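PDB 1DYS: endoglucanase from Humicola insolens, which hydrolyses internal beta-1,4-glucosidic linkages of cellulose, as an endo-acting glycoside hydrolase of family 6 that helps recycle plant biomass. Local coordinates for residues Trp52-Phe57 with Val84-Pro89. Numbering follows the deposited sequence.
Sequences WISNIF and VLYNLP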
ATOM      1  N   TRP A  52       0.849  13.873  -4.234  1.00 13.83           N
ATOM      2  CA  TRP A  52       0.072  12.740  -4.650  1.00 12.86           C
ATOM      3  C   TRP A  52      -1.087  12.434  -3.698  1.00 13.06           C
ATOM      4  O   TRP A  52      -0.887  12.139  -2.528  1.00 15.63           O
ATOM      5  CB  TRP A  52       0.946  11.492  -4.757  1.00 13.88           C
ATOM      6  CG  TRP A  52       1.885  11.548  -5.938  1.00 11.93           C
ATOM      7  CD1 TRP A  52       2.920  12.418  -6.143  1.00 14.24           C
ATOM      8  CD2 TRP A  52       1.829  10.703  -7.108  1.00 12.10           C
ATOM      9  NE1 TRP A  52       3.566  12.139  -7.317  1.00 10.67           N
ATOM     10  CE2 TRP A  52       2.895  11.092  -7.927  1.00 12.07           C
ATOM     11  CE3 TRP A  52       0.989   9.653  -7.499  1.00 12.55           C
ATOM     12  CZ2 TRP A  52       3.151  10.446  -9.151  1.00 12.99           C
ATOM     13  CZ3 TRP A  52       1.242   9.023  -8.711  1.00 13.86           C
ATOM     14  CH2 TRP A  52       2.331   9.420  -9.519  1.00 13.59           C
ATOM     15  N   ILE A  53      -2.277  12.525  -4.312  1.00 11.99           N
ATOM     16  CA  ILE A  53      -3.502  12.301  -3.501  1.00 13.95           C
ATOM     17  C   ILE A  53      -3.996  10.901  -3.833  1.00 15.56           C
ATOM     18  O   ILE A  53      -4.974  10.716  -4.599  1.00 13.88           O
ATOM     19  CB  ILE A  53      -4.558  13.370  -3.784  1.00 11.83           C
ATOM     20  CG1 ILE A  53      -4.055  14.811  -3.706  1.00 13.23           C
ATOM     21  CG2 ILE A  53      -5.667  13.203  -2.704  1.00 15.04           C
ATOM     22  CD1 ILE A  53      -3.161  15.203  -2.565  1.00 14.75           C
ATOM     23  N   SER A  54      -3.206   9.930  -3.400  1.00 15.20           N
ATOM     24  CA  SER A  54      -3.313   8.540  -3.856  1.00 10.25           C
ATOM     25  C   SER A  54      -4.384   7.714  -3.181  1.00 14.35           C
ATOM     26  O   SER A  54      -4.487   6.520  -3.458  1.00 15.04           O
ATOM     27  CB  SER A  54      -1.941   7.863  -3.753  1.00 13.89           C
ATOM     28  OG  SER A  54      -0.943   8.647  -4.438  1.00 17.22           O
ATOM     29  N   ASN A  55      -5.125   8.285  -2.259  1.00 15.12           N
ATOM     30  CA  ASN A  55      -6.226   7.595  -1.588  1.00 14.74           C
ATOM     31  C   ASN A  55      -7.013   8.617  -0.768  1.00 15.53           C
ATOM     32  O   ASN A  55      -6.673   9.805  -0.702  1.00 15.28           O
ATOM     33  CB  ASN A  55      -5.763   6.427  -0.734  1.00 14.25           C
ATOM     34  CG  ASN A  55      -4.703   6.884   0.233  1.00 15.84           C
ATOM     35  OD1 ASN A  55      -4.905   7.744   1.085  1.00 15.76           O
ATOM     36  ND2 ASN A  55      -3.502   6.331   0.028  1.00 20.84           N
ATOM     37  N   ILE A  56      -8.139   8.178  -0.211  1.00 13.68           N
ATOM     38  CA  ILE A  56      -9.091   9.050   0.487  1.00 16.07           C
ATOM     39  C   ILE A  56      -8.442   9.640   1.721  1.00 15.12           C
ATOM     40  O   ILE A  56      -8.638  10.841   1.989  1.00 14.39           O
ATOM     41  CB  ILE A  56     -10.385   8.282   0.820  1.00 14.99           C
ATOM     42  CG1 ILE A  56     -11.241   8.150  -0.457  1.00 15.05           C
ATOM     43  CG2 ILE A  56     -11.210   8.985   1.896  1.00 15.64           C
ATOM     44  CD1 ILE A  56     -12.169   6.915  -0.343  1.00 15.09           C
ATOM     45  N   PHE A  57      -7.651   8.869   2.448  1.00 15.86           N
ATOM     46  CA  PHE A  57      -6.908   9.386   3.594  1.00 11.80           C
ATOM     47  C   PHE A  57      -6.072  10.623   3.180  1.00 15.24           C
ATOM     48  O   PHE A  57      -5.979  11.581   3.947  1.00 14.57           O
ATOM     49  CB  PHE A  57      -6.000   8.290   4.133  1.00 15.25           C
ATOM     50  CG  PHE A  57      -5.107   8.670   5.276  1.00 14.23           C
ATOM     51  CD1 PHE A  57      -5.592   8.644   6.564  1.00 15.89           C
ATOM     52  CD2 PHE A  57      -3.808   9.098   5.063  1.00 15.74           C
ATOM     53  CE1 PHE A  57      -4.784   8.989   7.634  1.00 16.76           C
ATOM     54  CE2 PHE A  57      -2.974   9.416   6.112  1.00 21.90           C
ATOM     55  CZ  PHE A  57      -3.488   9.397   7.399  1.00 19.88           C
ATOM     56  N   VAL A  84      -1.822  15.279  -7.832  1.00 11.69           N
ATOM     57  CA  VAL A  84      -2.020  14.084  -8.677  1.00  9.75           C
ATOM     58  C   VAL A  84      -3.326  13.430  -8.179  1.00 11.01           C
ATOM     59  O   VAL A  84      -3.407  13.140  -7.002  1.00 14.07           O
ATOM     60  CB  VAL A  84      -0.879  13.064  -8.541  1.00 12.58           C
ATOM     61  CG1 VAL A  84      -1.080  11.983  -9.610  1.00 15.29           C
ATOM     62  CG2 VAL A  84       0.480  13.736  -8.784  1.00 11.72           C
ATOM     63  N   LEU A  85      -4.324  13.377  -9.047  1.00 12.20           N
ATOM     64  CA  LEU A  85      -5.623  12.773  -8.682  1.00 11.40           C
ATOM     65  C   LEU A  85      -5.467  11.334  -9.149  1.00 12.29           C
ATOM     66  O   LEU A  85      -5.404  11.064 -10.363  1.00 13.55           O
ATOM     67  CB  LEU A  85      -6.715  13.553  -9.429  1.00 13.55           C
ATOM     68  CG  LEU A  85      -8.148  13.195  -9.038  1.00 12.40           C
ATOM     69  CD1 LEU A  85      -9.028  14.424  -9.204  1.00 15.19           C
ATOM     70  CD2 LEU A  85      -8.647  12.028  -9.870  1.00 17.10           C
ATOM     71  N   TYR A  86      -5.346  10.431  -8.170  1.00 13.64           N
ATOM     72  CA  TYR A  86      -4.981   9.050  -8.491  1.00 10.83           C
ATOM     73  C   TYR A  86      -5.653   8.044  -7.567  1.00 15.34           C
ATOM     74  O   TYR A  86      -5.012   7.596  -6.624  1.00 14.86           O
ATOM     75  CB  TYR A  86      -3.446   8.931  -8.410  1.00 12.42           C
ATOM     76  CG  TYR A  86      -2.780   7.627  -8.677  1.00 12.60           C
ATOM     77  CD1 TYR A  86      -3.026   6.871  -9.819  1.00  9.94           C
ATOM     78  CD2 TYR A  86      -1.849   7.085  -7.776  1.00 13.74           C
ATOM     79  CE1 TYR A  86      -2.372   5.672 -10.101  1.00 12.13           C
ATOM     80  CE2 TYR A  86      -1.209   5.894  -8.013  1.00 16.78           C
ATOM     81  CZ  TYR A  86      -1.470   5.182  -9.173  1.00 15.36           C
ATOM     82  OH  TYR A  86      -0.808   3.988  -9.387  1.00 14.76           O
ATOM     83  N   ASN A  87      -6.919   7.757  -7.843  1.00 15.39           N
ATOM     84  CA  ASN A  87      -7.596   6.718  -7.015  1.00 10.89           C
ATOM     85  C   ASN A  87      -8.639   5.978  -7.815  1.00 12.51           C
ATOM     86  O   ASN A  87      -9.683   5.519  -7.277  1.00 14.17           O
ATOM     87  CB  ASN A  87      -8.164   7.394  -5.773  1.00 12.53           C
ATOM     88  CG  ASN A  87      -8.423   6.379  -4.653  1.00 15.12           C
ATOM     89  OD1 ASN A  87      -7.895   5.268  -4.654  1.00 13.51           O
ATOM     90  ND2 ASN A  87      -9.242   6.779  -3.698  1.00 14.63           N
ATOM     91  N   LEU A  88      -8.386   5.766  -9.107  1.00 12.48           N
ATOM     92  CA  LEU A  88      -9.373   5.075  -9.947  1.00 13.76           C
ATOM     93  C   LEU A  88      -9.728   3.701  -9.442  1.00 13.37           C
ATOM     94  O   LEU A  88      -8.924   2.908  -8.923  1.00 14.66           O
ATOM     95  CB  LEU A  88      -8.697   4.883 -11.340  1.00 16.32           C
ATOM     96  CG  LEU A  88      -9.612   4.659 -12.544  1.00 16.68           C
ATOM     97  CD1 LEU A  88     -10.478   5.889 -12.789  1.00 16.55           C
ATOM     98  CD2 LEU A  88      -8.761   4.337 -13.774  1.00 16.00           C
ATOM     99  N   PRO A  89     -11.000   3.352  -9.553  1.00 15.44           N
ATOM    100  CA  PRO A  89     -11.397   1.992  -9.203  1.00 15.41           C
ATOM    101  C   PRO A  89     -10.707   1.039 -10.164  1.00 15.17           C
ATOM    102  O   PRO A  89     -10.544   1.289 -11.382  1.00 14.69           O
ATOM    103  CB  PRO A  89     -12.930   1.916  -9.362  1.00 15.65           C
ATOM    104  CG  PRO A  89     -13.285   3.359  -9.435  1.00 15.43           C
ATOM    105  CD  PRO A  89     -12.120   4.157 -10.012  1.00 12.94           C
TER
HETATM  106  O   HOH W   1      -5.994   3.969  -3.117  1.00 13.16           O
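Val84 CG2 sits over one face of the Trp52 indole, 3.6 Å from the centroid of the five-membered ring and 5° off its normal, a CH-pi contact well centred over that ring. With CG beside the backbone N (chi1 -71°), the indole lies back across the neighbouring strand, and Val84 CG1 reaches Trp52 CE3 at 3.8 Å. The CE3-CZ3 edge of the same indole points toward the face of Tyr86 in an offset edge-to-face pair: the centroids of the Trp52 six-membered ring and the Tyr86 ring are 5.6 Å apart and the planes stand at 84°. Ser54 OG approaches the Tyr86 ring at its edge, 3.8 Å from Tyr86 CD2. Replacing Trp52 with an alanine removes the indole, which would probably leave Val84 CG2 and the face of Tyr86 without their aromatic partner. Trp52 and Ser54 are probable substrate-binding residues, and Tyr86 OH hydrogen-bonds to Asp92, a probable proton donor, consistent with this packing lining the active-site cleft. Between the strands, Ile53 N donates to Val84 O at 3.0 Å, in the carbonyl plane. Past the last bridge pair, a water donates to both Ser54 O and Asn87 OD1, while Asn87 ND2 hydrogen-bonds to Glu101. The contact joins the C-terminal ends of parallel strands 51-53 and 79-85, linked through helix 60-74 as a beta-alpha-beta unit; Ile53 packs on that helix and Leu85 on helix 108-126.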